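Local atomic coordinates of ARO (armadillo repeats only protein) (Plasmodium falciparum Santa Lucia, PDB entry 5EWP), a protein that probably helps to move rhoptries to the apical pole of the parasite and attach them there, binding partner proteins through its armadillo repeats. Residues Y132-M137 / I172-N177; M144-A149 / L191-E196; E165-G170 / E202-N207; L113-V118 / C152-V157. All blocks are in the same frame, centred on the assembly; numbering follows the deposited sequence.

Overall arrangement
The four contacts join helices, and in contact 4 a loop and a helix, stacked in a mostly helical armadillo solenoid, and no ligand or active site is present to relate them to. Contact 1 is central: its centre lies about 10 Å from that of contact 2, 11 Å from contact 3 and 16 Å from contact 4, and it touches atoms of all three. Helix 142-156 serves contacts 2 and 4, whose centres are about 15 Å apart, while helix 192-205 serves contacts 2 and 3. Contacts 3 and 4, with centres about 13 Å apart, are tied by a salt bridge, R153 NE to D203 OD2 at 2.8 Å, and by F166 packing on C152 and F156.

Contact 1. Residues Y132-M137 / I172-N177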
loop_
_atom_site.group_PDB
_atom_site.type_symbol
_atom_site.label_atom_id
_atom_site.label_comp_id
_atom_site.label_asym_id
_atom_site.label_seq_id
_atom_site.Cartn_x
_atom_site.Cartn_y
_atom_site.Cartn_z
ATOM N N TYR A 132 3.023 -2.088 -9.735
ATOM C CA TYR A 132 1.826 -2.767 -9.231
ATOM C C TYR A 132 1.124 -1.898 -8.199
ATOM O O TYR A 132 -0.095 -1.782 -8.195
ATOM C CB TYR A 132 2.187 -4.121 -8.621
ATOM C CG TYR A 132 2.850 -5.031 -9.615
ATOM C CD1 TYR A 132 2.102 -5.712 -10.564
ATOM C CD2 TYR A 132 4.237 -5.170 -9.641
ATOM C CE1 TYR A 132 2.711 -6.533 -11.496
ATOM C CE2 TYR A 132 4.854 -5.990 -10.571
ATOM C CZ TYR A 132 4.080 -6.672 -11.496
ATOM O OH TYR A 132 4.676 -7.489 -12.425
ATOM N N LEU A 133 1.903 -1.277 -7.319
ATOM C CA LEU A 133 1.314 -0.432 -6.292
ATOM C C LEU A 133 0.683 0.817 -6.905
ATOM O O LEU A 133 -0.355 1.289 -6.436
ATOM C CB LEU A 133 2.365 -0.056 -5.261
ATOM C CG LEU A 133 2.941 -1.222 -4.450
ATOM C CD1 LEU A 133 4.147 -0.736 -3.669
ATOM C CD2 LEU A 133 1.899 -1.802 -3.517
ATOM N N ILE A 134 1.314 1.361 -7.948
ATOM C CA ILE A 134 0.759 2.525 -8.625
ATOM C C ILE A 134 -0.542 2.164 -9.328
ATOM O O ILE A 134 -1.522 2.913 -9.278
ATOM C CB ILE A 134 1.760 3.123 -9.640
ATOM C CG1 ILE A 134 2.904 3.798 -8.887
ATOM C CG2 ILE A 134 1.075 4.146 -10.543
ATOM C CD1 ILE A 134 4.093 4.198 -9.772
ATOM N N SER A 135 -0.557 0.997 -9.965
ATOM C CA SER A 135 -1.775 0.511 -10.597
ATOM C C SER A 135 -2.893 0.371 -9.555
ATOM O O SER A 135 -4.062 0.686 -9.826
ATOM C CB SER A 135 -1.500 -0.827 -11.297
ATOM O OG SER A 135 -2.603 -1.235 -12.081
ATOM N N GLY A 136 -2.518 -0.078 -8.360
ATOM C CA GLY A 136 -3.452 -0.275 -7.261
ATOM C C GLY A 136 -4.123 0.992 -6.757
ATOM O O GLY A 136 -5.218 0.945 -6.202
ATOM N N MET A 137 -3.475 2.139 -6.938
ATOM C CA MET A 137 -4.090 3.406 -6.548
ATOM C C MET A 137 -5.316 3.730 -7.403
ATOM O O MET A 137 -6.056 4.667 -7.109
ATOM C CB MET A 137 -3.075 4.558 -6.641
ATOM C CG MET A 137 -2.104 4.615 -5.473
ATOM S SD MET A 137 -1.103 6.114 -5.566
ATOM C CE MET A 137 0.111 5.579 -6.753
ATOM N N ILE A 172 2.565 10.110 -10.048
ATOM C CA ILE A 172 2.032 11.409 -9.651
ATOM C C ILE A 172 0.609 11.603 -10.192
ATOM O O ILE A 172 -0.258 12.153 -9.508
ATOM C CB ILE A 172 2.960 12.549 -10.103
ATOM C CG1 ILE A 172 4.241 12.526 -9.260
ATOM C CG2 ILE A 172 2.278 13.902 -9.953
ATOM C CD1 ILE A 172 3.977 12.704 -7.775
ATOM N N THR A 173 0.369 11.140 -11.412
ATOM C CA THR A 173 -0.985 11.141 -11.955
ATOM C C THR A 173 -1.967 10.456 -11.002
ATOM O O THR A 173 -3.010 11.017 -10.672
ATOM C CB THR A 173 -1.042 10.449 -13.322
ATOM O OG1 THR A 173 -0.068 11.038 -14.195
ATOM C CG2 THR A 173 -2.439 10.590 -13.932
ATOM N N GLN A 174 -1.616 9.263 -10.530
ATOM C CA GLN A 174 -2.515 8.529 -9.653
ATOM C C GLN A 174 -2.675 9.219 -8.299
ATOM O O GLN A 174 -3.781 9.288 -7.767
ATOM C CB GLN A 174 -2.034 7.095 -9.466
ATOM C CG GLN A 174 -2.047 6.296 -10.732
ATOM C CD GLN A 174 -3.341 6.465 -11.502
ATOM O OE1 GLN A 174 -4.430 6.334 -10.945
ATOM N NE2 GLN A 174 -3.225 6.782 -12.783
ATOM N N LEU A 175 -1.579 9.737 -7.736
ATOM C CA LEU A 175 -1.682 10.443 -6.465
ATOM C C LEU A 175 -2.573 11.651 -6.541
ATOM O O LEU A 175 -3.376 11.910 -5.642
ATOM C CB LEU A 175 -0.312 10.915 -5.966
ATOM C CG LEU A 175 0.535 10.030 -5.089
ATOM C CD1 LEU A 175 1.752 10.850 -4.606
ATOM C CD2 LEU A 175 -0.322 9.541 -3.919
ATOM N N VAL A 176 -2.396 12.422 -7.609
ATOM C CA VAL A 176 -3.164 13.637 -7.787
ATOM C C VAL A 176 -4.636 13.271 -7.933
ATOM O O VAL A 176 -5.507 13.958 -7.406
ATOM C CB VAL A 176 -2.651 14.457 -8.993
ATOM C CG1 VAL A 176 -3.632 15.562 -9.356
ATOM C CG2 VAL A 176 -1.287 15.052 -8.670
ATOM N N ASN A 177 -4.918 12.165 -8.616
ATOM C CA ASN A 177 -6.293 11.692 -8.726
ATOM C C ASN A 177 -6.922 11.322 -7.388
ATOM O O ASN A 177 -8.141 11.406 -7.223
ATOM C CB ASN A 177 -6.375 10.487 -9.659
ATOM C CG ASN A 177 -6.181 10.865 -11.107
ATOM O OD1 ASN A 177 -6.065 12.047 -11.441
ATOM N ND2 ASN A 177 -6.146 9.866 -11.981
HETATM O O HOH W 1 -5.839 7.210 -8.309
#
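A single water lies between M137 and Q174, within hydrogen-bonding reach of M137 O (2.8 Å) and Q174 O (3.0 Å), and it probably shares its protons among these and further acceptors. The two carbonyls face one another across it, so the water couples two backbones whose closest CA atoms, those of M137 and Q174, are 6.2 Å apart. The rest is mostly hydrocarbon packing. Q174 holds CG anti to its carbonyl carbon (chi1 -64°), which sets CG 3.7 Å from I134 O and 3.8 Å from I134 CG2, the two side chains meeting nearly at right angles; the bend at chi2 (-46°) then turns the amide end. Glutamine suits this partly exposed but central place because its CB and CG pack while its amide is a polar end. M137, by contrast, needs length and flexibility: a bend at chi3 (-81°) folds its methyl CE back to Q174 CB at 3.8 Å, while SD, placed by the earlier torsions, meets L175 CD2 at 3.9 Å. M137 also packs on A149 of helix 142-156, and L175 also packs on F166, H200 and L201. I134, M137 and L175 thus fill the space between helices 130-136 and 171-177, consistent with the hydrophobic core of an armadillo solenoid.

Contact 2. Residues M144-A149 / L191-E196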
loop_
_atom_site.group_PDB
_atom_site.type_symbol
_atom_site.label_atom_id
_atom_site.label_comp_id
_atom_site.label_asym_id
_atom_site.label_seq_id
_atom_site.Cartn_x
_atom_site.Cartn_y
_atom_site.Cartn_z
ATOM N N MET A 144 -7.811 -0.152 -0.435
ATOM C CA MET A 144 -6.814 -0.558 -1.420
ATOM C C MET A 144 -6.034 0.648 -1.964
ATOM O O MET A 144 -4.809 0.669 -1.943
ATOM C CB MET A 144 -7.531 -1.301 -2.547
ATOM C CG MET A 144 -6.684 -1.696 -3.732
ATOM S SD MET A 144 -5.483 -2.975 -3.400
ATOM C CE MET A 144 -4.873 -3.221 -5.078
ATOM N N LYS A 145 -6.742 1.667 -2.439
ATOM C CA LYS A 145 -6.038 2.796 -3.044
ATOM C C LYS A 145 -5.208 3.551 -2.006
ATOM O O LYS A 145 -4.099 3.987 -2.305
ATOM C CB LYS A 145 -7.020 3.738 -3.758
ATOM C CG LYS A 145 -7.985 4.490 -2.859
ATOM C CD LYS A 145 -9.224 4.983 -3.637
ATOM C CE LYS A 145 -8.896 5.353 -5.062
ATOM N NZ LYS A 145 -10.050 5.996 -5.747
ATOM N N ALA A 146 -5.711 3.662 -0.781
ATOM C CA ALA A 146 -4.979 4.359 0.269
ATOM C C ALA A 146 -3.736 3.589 0.715
ATOM O O ALA A 146 -2.688 4.191 0.937
ATOM C CB ALA A 146 -5.880 4.614 1.459
ATOM N N ALA A 147 -3.861 2.266 0.847
ATOM C CA ALA A 147 -2.738 1.420 1.243
ATOM C C ALA A 147 -1.644 1.433 0.179
ATOM O O ALA A 147 -0.450 1.479 0.503
ATOM C CB ALA A 147 -3.203 -0.013 1.509
ATOM N N CYS A 148 -2.043 1.378 -1.089
ATOM C CA CYS A 148 -1.066 1.426 -2.168
ATOM C C CYS A 148 -0.335 2.771 -2.185
ATOM O O CYS A 148 0.886 2.815 -2.321
ATOM C CB CYS A 148 -1.738 1.182 -3.510
ATOM S SG CYS A 148 -2.183 -0.567 -3.769
ATOM N N ALA A 149 -1.084 3.853 -2.000
ATOM C CA ALA A 149 -0.496 5.194 -1.980
ATOM C C ALA A 149 0.500 5.343 -0.833
ATOM O O ALA A 149 1.589 5.890 -1.024
ATOM C CB ALA A 149 -1.585 6.258 -1.883
ATOM N N LEU A 191 -12.673 12.613 4.487
ATOM C CA LEU A 191 -11.887 12.561 3.267
ATOM C C LEU A 191 -10.444 12.233 3.648
ATOM O O LEU A 191 -9.525 12.993 3.371
ATOM C CB LEU A 191 -11.987 13.881 2.503
ATOM C CG LEU A 191 -13.397 14.169 1.972
ATOM C CD1 LEU A 191 -13.583 15.637 1.659
ATOM C CD2 LEU A 191 -13.618 13.343 0.731
ATOM N N TYR A 192 -10.290 11.092 4.313
ATOM C CA TYR A 192 -9.004 10.585 4.780
ATOM C C TYR A 192 -7.987 10.456 3.660
ATOM O O TYR A 192 -6.884 10.999 3.739
ATOM C CB TYR A 192 -9.195 9.226 5.447
ATOM C CG TYR A 192 -9.993 9.272 6.727
ATOM C CD1 TYR A 192 -9.787 10.279 7.665
ATOM C CD2 TYR A 192 -10.960 8.312 6.996
ATOM C CE1 TYR A 192 -10.518 10.320 8.840
ATOM C CE2 TYR A 192 -11.693 8.343 8.163
ATOM C CZ TYR A 192 -11.472 9.348 9.084
ATOM O OH TYR A 192 -12.207 9.380 10.249
ATOM N N THR A 193 -8.368 9.719 2.621
ATOM C CA THR A 193 -7.472 9.414 1.518
ATOM C C THR A 193 -7.014 10.701 0.838
ATOM O O THR A 193 -5.847 10.829 0.481
ATOM C CB THR A 193 -8.152 8.478 0.496
ATOM O OG1 THR A 193 -8.543 7.269 1.154
ATOM C CG2 THR A 193 -7.214 8.146 -0.655
ATOM N N GLN A 194 -7.923 11.663 0.686
ATOM C CA GLN A 194 -7.563 12.943 0.082
ATOM C C GLN A 194 -6.509 13.686 0.901
ATOM O O GLN A 194 -5.532 14.211 0.357
ATOM C CB GLN A 194 -8.804 13.825 -0.094
ATOM C CG GLN A 194 -9.721 13.391 -1.227
ATOM C CD GLN A 194 -10.623 12.226 -0.850
ATOM O OE1 GLN A 194 -10.634 11.781 0.297
ATOM N NE2 GLN A 194 -11.387 11.728 -1.821
ATOM N N LEU A 195 -6.713 13.725 2.211
ATOM C CA LEU A 195 -5.785 14.395 3.105
ATOM C C LEU A 195 -4.430 13.699 3.093
ATOM O O LEU A 195 -3.388 14.359 3.065
ATOM C CB LEU A 195 -6.349 14.457 4.521
ATOM C CG LEU A 195 -5.463 15.170 5.544
ATOM C CD1 LEU A 195 -4.968 16.502 5.023
ATOM C CD2 LEU A 195 -6.259 15.383 6.818
ATOM N N GLU A 196 -4.444 12.367 3.100
ATOM C CA GLU A 196 -3.183 11.619 3.067
ATOM C C GLU A 196 -2.431 11.887 1.764
ATOM O O GLU A 196 -1.208 12.038 1.759
ATOM C CB GLU A 196 -3.439 10.119 3.258
ATOM C CG GLU A 196 -3.978 9.780 4.643
ATOM C CD GLU A 196 -4.379 8.323 4.797
ATOM O OE1 GLU A 196 -4.200 7.537 3.837
ATOM O OE2 GLU A 196 -4.889 7.966 5.882
HETATM O O HOH W 2 -2.732 6.832 1.733
#
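Of the flat groups, it is the carboxylate of E196 that touches across the contact: its OE1 approaches the methyl CB of A146 at 4.1 Å, a loose apolar-to-polar contact. The same OE1 accepts a hydrogen bond of 2.7 Å from a water, which also donates to A146 O at 2.8 Å. Both neighbours come to OE1 at modest elevation from the carboxylate plane, the alanine methyl on one side of it and the water, nearer the plane, on the other. The carboxylate is thus linked to the backbone of the facing helix through the water while its nearer oxygen rests beside the alanine methyl. The glutamate chain is extended beyond CG (chi2 174°), which carries the acid across the interval and lets it sit at the partly exposed border of the contact.

Deeper in, A146 CB meets T193 OG1 at 3.8 Å. Alanine is small enough to let the threonine come this near, and the CA atoms of A146 and T193 are only 5.8 Å apart. The threonine hydroxyl has its strong polar partner elsewhere, in a hydrogen bond with D142 OD1 at the start of helix 142-156, so this buried oxygen is satisfied and adds a second tie between the same two helices. Towards the helix starts, the methylene CG of K145 lies 4.3 Å from T193 CG2, so the lysine contributes hydrocarbon here and leaves its ammonium group beyond the interface.

The segment axes approach to 10.2 Å at an angle of 18°. With the small A146 and T193 at the nearest point, this pairing of helices 142-156 and 192-205 is consistent with the near-parallel stacking of helices in an armadillo superhelix.

Contact 3. Residues E165-G170 / E202-N207; sequences EFLKLG and EDFILN
Both phenylalanines of this contact hold CG opposite the backbone N, F166 at chi1 -179° and F204 at -177°, and these rotamers swing their rings off the helices into the interval between them. There F204 CE1 arrives at the edge of the F166 ring, near its plane, 3.9 Å from F166 CD2. L167 adds a second support: its CB touches F204 CZ at 4.0 Å. The helices stay well apart, with the CA atoms of F166 and F204 9.5 Å from each other, and the two long aromatic side chains span the gap. I172 packs against F166, L167 and F204 alike, and the F156 and F215 rings extend the aromatic cluster on the F166 and F204 sides respectively.

Beyond L167 the first helix ends in a Schellman motif. G170 has positive phi, a conformation glycine adopts readily, and G170 N bonds back to L167 O at 3.1 Å. At the end of the partner helix, K163 NZ hydrogen-bonds to the carbonyls of D203, F204 and L206. The cluster joins the C-terminal ends of helices 160-168 and 192-205, consistent with part of the hydrophobic core of the armadillo fold.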
loop_
_atom_site.group_PDB
_atom_site.type_symbol
_atom_site.label_atom_id
_atom_site.label_comp_id
_atom_site.label_asym_id
_atom_site.label_seq_id
_atom_site.Cartn_x
_atom_site.Cartn_y
_atom_site.Cartn_z
ATOM N N GLU A 165 11.581 7.324 -10.548
ATOM C CA GLU A 165 10.941 6.139 -11.096
ATOM C C GLU A 165 9.422 6.212 -10.882
ATOM O O GLU A 165 8.638 5.918 -11.797
ATOM C CB GLU A 165 11.543 4.879 -10.465
ATOM C CG GLU A 165 10.864 3.558 -10.832
ATOM C CD GLU A 165 11.173 3.064 -12.247
ATOM O OE1 GLU A 165 11.790 3.805 -13.035
ATOM O OE2 GLU A 165 10.796 1.915 -12.565
ATOM N N PHE A 166 9.014 6.619 -9.682
ATOM C CA PHE A 166 7.601 6.811 -9.369
ATOM C C PHE A 166 6.942 7.767 -10.377
ATOM O O PHE A 166 5.869 7.481 -10.937
ATOM C CB PHE A 166 7.462 7.334 -7.933
ATOM C CG PHE A 166 6.033 7.556 -7.482
ATOM C CD1 PHE A 166 5.212 6.477 -7.147
ATOM C CD2 PHE A 166 5.525 8.837 -7.357
ATOM C CE1 PHE A 166 3.901 6.688 -6.716
ATOM C CE2 PHE A 166 4.228 9.061 -6.919
ATOM C CZ PHE A 166 3.409 7.979 -6.601
ATOM N N LEU A 167 7.614 8.880 -10.650
ATOM C CA LEU A 167 7.117 9.864 -11.616
ATOM C C LEU A 167 7.027 9.286 -13.025
ATOM O O LEU A 167 6.029 9.469 -13.727
ATOM C CB LEU A 167 8.022 11.099 -11.586
ATOM C CG LEU A 167 7.747 12.237 -12.568
ATOM C CD1 LEU A 167 6.361 12.795 -12.354
ATOM C CD2 LEU A 167 8.808 13.315 -12.390
ATOM N N LYS A 168 8.072 8.574 -13.428
ATOM C CA LYS A 168 8.146 7.962 -14.746
ATOM C C LYS A 168 7.019 6.959 -14.978
ATOM O O LYS A 168 6.505 6.837 -16.084
ATOM C CB LYS A 168 9.508 7.290 -14.918
ATOM C CG LYS A 168 9.740 6.579 -16.232
ATOM C CD LYS A 168 10.920 5.641 -16.093
ATOM C CE LYS A 168 11.611 5.403 -17.417
ATOM N NZ LYS A 168 10.666 4.829 -18.402
ATOM N N LEU A 169 6.635 6.256 -13.917
ATOM C CA LEU A 169 5.633 5.205 -14.000
ATOM C C LEU A 169 4.200 5.718 -13.900
ATOM O O LEU A 169 3.246 4.931 -13.933
ATOM C CB LEU A 169 5.876 4.170 -12.903
ATOM C CG LEU A 169 7.160 3.360 -13.036
ATOM C CD1 LEU A 169 7.415 2.560 -11.759
ATOM C CD2 LEU A 169 7.066 2.438 -14.244
ATOM N N GLY A 170 4.043 7.027 -13.773
ATOM C CA GLY A 170 2.727 7.629 -13.725
ATOM C C GLY A 170 2.201 7.768 -12.313
ATOM O O GLY A 170 1.019 8.010 -12.104
ATOM N N GLU A 202 3.442 16.386 -0.837
ATOM C CA GLU A 202 4.458 17.184 -0.166
ATOM C C GLU A 202 5.743 16.379 0.025
ATOM O O GLU A 202 6.843 16.890 -0.219
ATOM C CB GLU A 202 3.943 17.689 1.184
ATOM C CG GLU A 202 2.873 18.763 1.072
ATOM C CD GLU A 202 2.461 19.321 2.424
ATOM O OE1 GLU A 202 2.459 18.552 3.410
ATOM O OE2 GLU A 202 2.136 20.527 2.499
ATOM N N ASP A 203 5.606 15.123 0.451
ATOM C CA ASP A 203 6.768 14.271 0.688
ATOM C C ASP A 203 7.530 13.957 -0.589
ATOM O O ASP A 203 8.739 13.713 -0.560
ATOM C CB ASP A 203 6.341 12.974 1.388
ATOM C CG ASP A 203 5.921 13.216 2.829
ATOM O OD1 ASP A 203 6.132 14.353 3.320
ATOM O OD2 ASP A 203 5.404 12.289 3.480
ATOM N N PHE A 204 6.816 13.961 -1.706
ATOM C CA PHE A 204 7.430 13.811 -3.017
ATOM C C PHE A 204 8.243 15.059 -3.371
ATOM O O PHE A 204 9.371 14.965 -3.841
ATOM C CB PHE A 204 6.356 13.572 -4.089
ATOM C CG PHE A 204 6.906 13.346 -5.468
ATOM C CD1 PHE A 204 7.387 12.103 -5.837
ATOM C CD2 PHE A 204 6.921 14.369 -6.401
ATOM C CE1 PHE A 204 7.897 11.879 -7.113
ATOM C CE2 PHE A 204 7.410 14.158 -7.680
ATOM C CZ PHE A 204 7.907 12.912 -8.043
ATOM N N ILE A 205 7.650 16.226 -3.147
ATOM C CA ILE A 205 8.274 17.486 -3.551
ATOM C C ILE A 205 9.503 17.782 -2.700
ATOM O O ILE A 205 10.502 18.292 -3.207
ATOM C CB ILE A 205 7.279 18.665 -3.447
ATOM C CG1 ILE A 205 6.154 18.509 -4.476
ATOM C CG2 ILE A 205 7.992 20.020 -3.629
ATOM C CD1 ILE A 205 4.930 19.338 -4.161
ATOM N N LEU A 206 9.431 17.445 -1.416
ATOM C CA LEU A 206 10.470 17.820 -0.463
ATOM C C LEU A 206 11.501 16.723 -0.224
ATOM O O LEU A 206 11.163 15.543 -0.131
ATOM C CB LEU A 206 9.835 18.212 0.871
ATOM C CG LEU A 206 8.802 19.334 0.779
ATOM C CD1 LEU A 206 8.055 19.504 2.097
ATOM C CD2 LEU A 206 9.478 20.634 0.344
ATOM N N ASN A 207 12.759 17.143 -0.107
ATOM C CA ASN A 207 13.820 16.286 0.404
ATOM C C ASN A 207 14.259 16.877 1.728
ATOM O O ASN A 207 14.955 17.892 1.756
ATOM C CB ASN A 207 14.992 16.194 -0.573
ATOM C CG ASN A 207 16.130 15.346 -0.038
ATOM O OD1 ASN A 207 16.025 14.748 1.031
ATOM N ND2 ASN A 207 17.235 15.317 -0.764
#

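Contact 4. Residues L113-V118 / C152-V157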
loop_
_atom_site.group_PDB
_atom_site.type_symbol
_atom_site.label_atom_id
_atom_site.label_comp_id
_atom_site.label_asym_id
_atom_site.label_seq_id
_atom_site.Cartn_x
_atom_site.Cartn_y
_atom_site.Cartn_z
ATOM N N LEU A 113 4.637 -3.968 5.933
ATOM C CA LEU A 113 6.077 -4.213 5.882
ATOM C C LEU A 113 6.843 -2.939 5.565
ATOM O O LEU A 113 8.042 -2.835 5.867
ATOM C CB LEU A 113 6.409 -5.286 4.846
ATOM C CG LEU A 113 5.978 -6.708 5.229
ATOM C CD1 LEU A 113 6.129 -7.569 4.010
ATOM C CD2 LEU A 113 6.856 -7.215 6.360
ATOM N N SER A 114 6.162 -1.981 4.948
ATOM C CA SER A 114 6.826 -0.733 4.539
ATOM C C SER A 114 6.887 0.283 5.674
ATOM O O SER A 114 7.520 1.335 5.537
ATOM C CB SER A 114 6.129 -0.109 3.332
ATOM O OG SER A 114 4.890 0.489 3.696
ATOM N N VAL A 115 6.223 -0.021 6.784
ATOM C CA VAL A 115 6.157 0.916 7.900
ATOM C C VAL A 115 7.340 0.724 8.841
ATOM O O VAL A 115 7.579 -0.372 9.352
ATOM C CB VAL A 115 4.850 0.783 8.694
ATOM C CG1 VAL A 115 4.861 1.743 9.882
ATOM C CG2 VAL A 115 3.664 1.083 7.788
ATOM N N ASP A 116 8.080 1.806 9.063
ATOM C CA ASP A 116 9.215 1.765 9.974
ATOM C C ASP A 116 10.190 0.646 9.626
ATOM O O ASP A 116 10.664 -0.083 10.508
ATOM C CB ASP A 116 8.748 1.605 11.431
ATOM C CG ASP A 116 8.048 2.845 11.969
ATOM O OD1 ASP A 116 8.289 3.952 11.450
ATOM O OD2 ASP A 116 7.248 2.709 12.915
ATOM N N ASN A 117 10.485 0.482 8.340
ATOM C CA ASN A 117 11.456 -0.535 7.965
ATOM C C ASN A 117 12.053 -0.186 6.627
ATOM O O ASN A 117 11.529 -0.524 5.563
ATOM C CB ASN A 117 10.841 -1.954 7.954
ATOM C CG ASN A 117 11.914 -3.025 7.921
ATOM O OD1 ASN A 117 12.669 -3.131 6.949
ATOM N ND2 ASN A 117 12.007 -3.813 8.986
ATOM N N VAL A 118 13.147 0.560 6.696
ATOM C CA VAL A 118 13.793 1.069 5.511
ATOM C C VAL A 118 14.325 -0.032 4.596
ATOM O O VAL A 118 14.212 0.056 3.365
ATOM C CB VAL A 118 14.917 2.024 5.945
ATOM C CG1 VAL A 118 15.836 2.266 4.813
ATOM C CG2 VAL A 118 14.284 3.321 6.444
ATOM N N CYS A 152 3.701 3.299 -1.599
ATOM C CA CYS A 152 4.493 4.072 -2.569
ATOM C C CYS A 152 5.267 5.184 -1.892
ATOM O O CYS A 152 6.450 5.382 -2.168
ATOM C CB CYS A 152 3.613 4.683 -3.645
ATOM S SG CYS A 152 3.007 3.451 -4.815
ATOM N N ARG A 153 4.588 5.930 -1.027
ATOM C CA ARG A 153 5.233 7.048 -0.341
ATOM C C ARG A 153 6.338 6.554 0.580
ATOM O O ARG A 153 7.430 7.144 0.630
ATOM C CB ARG A 153 4.213 7.869 0.439
ATOM C CG ARG A 153 4.827 8.986 1.310
ATOM C CD ARG A 153 5.054 8.518 2.740
ATOM N NE ARG A 153 5.762 9.521 3.535
ATOM C CZ ARG A 153 6.397 9.249 4.667
ATOM N NH1 ARG A 153 6.421 8.009 5.125
ATOM N NH2 ARG A 153 7.009 10.215 5.340
ATOM N N ASN A 154 6.058 5.480 1.317
ATOM C CA ASN A 154 7.062 4.953 2.251
ATOM C C ASN A 154 8.324 4.542 1.513
ATOM O O ASN A 154 9.441 4.674 2.039
ATOM C CB ASN A 154 6.488 3.783 3.067
ATOM C CG ASN A 154 5.448 4.244 4.101
ATOM O OD1 ASN A 154 5.337 5.431 4.392
ATOM N ND2 ASN A 154 4.709 3.299 4.670
ATOM N N ILE A 155 8.152 4.071 0.282
ATOM C CA ILE A 155 9.288 3.751 -0.579
ATOM C C ILE A 155 9.946 5.006 -1.155
ATOM O O ILE A 155 11.164 5.167 -1.013
ATOM C CB ILE A 155 8.862 2.817 -1.745
ATOM C CG1 ILE A 155 8.464 1.449 -1.187
ATOM C CG2 ILE A 155 9.979 2.651 -2.766
ATOM C CD1 ILE A 155 7.593 0.618 -2.160
ATOM N N PHE A 156 9.186 5.898 -1.803
ATOM C CA PHE A 156 9.885 6.907 -2.606
ATOM C C PHE A 156 10.535 8.008 -1.769
ATOM O O PHE A 156 11.430 8.686 -2.264
ATOM C CB PHE A 156 8.994 7.525 -3.730
ATOM C CG PHE A 156 7.789 8.351 -3.280
ATOM C CD1 PHE A 156 7.916 9.478 -2.481
ATOM C CD2 PHE A 156 6.523 8.049 -3.783
ATOM C CE1 PHE A 156 6.803 10.240 -2.133
ATOM C CE2 PHE A 156 5.419 8.805 -3.444
ATOM C CZ PHE A 156 5.546 9.896 -2.629
ATOM N N VAL A 157 10.140 8.184 -0.513
ATOM C CA VAL A 157 10.789 9.239 0.278
ATOM C C VAL A 157 12.254 8.930 0.583
ATOM O O VAL A 157 13.019 9.831 0.939
ATOM C CB VAL A 157 10.074 9.508 1.606
ATOM C CG1 VAL A 157 8.672 10.042 1.356
ATOM C CG2 VAL A 157 10.034 8.265 2.475
#
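The tight part of this contact is a single polar pair, S114 with N154, whose CA atoms stand 6.1 Å apart. N154 ND2 donates to S114 OG at 3.0 Å with an almost straight N-H...O angle of 172°, and the hydroxyl lies within 5° of the amide plane, so the donor N-H is aimed squarely at it. The serine makes this possible by placing OG in the crowded position between its backbone N and carbonyl carbon (chi1 74°). From there OG also hydrogen-bonds to S111 O one turn back, so the buried oxygen has two partners. Close packing backs the bond: N154 CB comes to 3.6 Å from S114 O.

The other end of the amide is held as well. R153 NH1 donates to N154 OD1 at 2.9 Å; OD1 lies almost exactly in the guanidinium plane, while NH1 is tilted somewhat from the carbonyl plane of N154. With both ends bonded, the amide cannot easily flip. R153 is itself fixed by a salt bridge from NE to D203 OD2.

Toward solvent the contact slackens. V115 directs its CB away from the partner helix, and CG2 of this partly exposed residue merely brushes N154 ND2 at 4.0 Å; D116 beyond it is exposed. The loop then turns off to N117, which caps the start of helix 118-126.

A small hydroxyl and an amide suit this buried meeting of loop 113-118 and helix 142-156: S114 OG bonds both S111 O and N154, and R153 takes up OD1. The chemistry implies a hydrogen-bonded network, extended by the salt bridge to D203, that orients N154 and probably fixes the rotation of its amide.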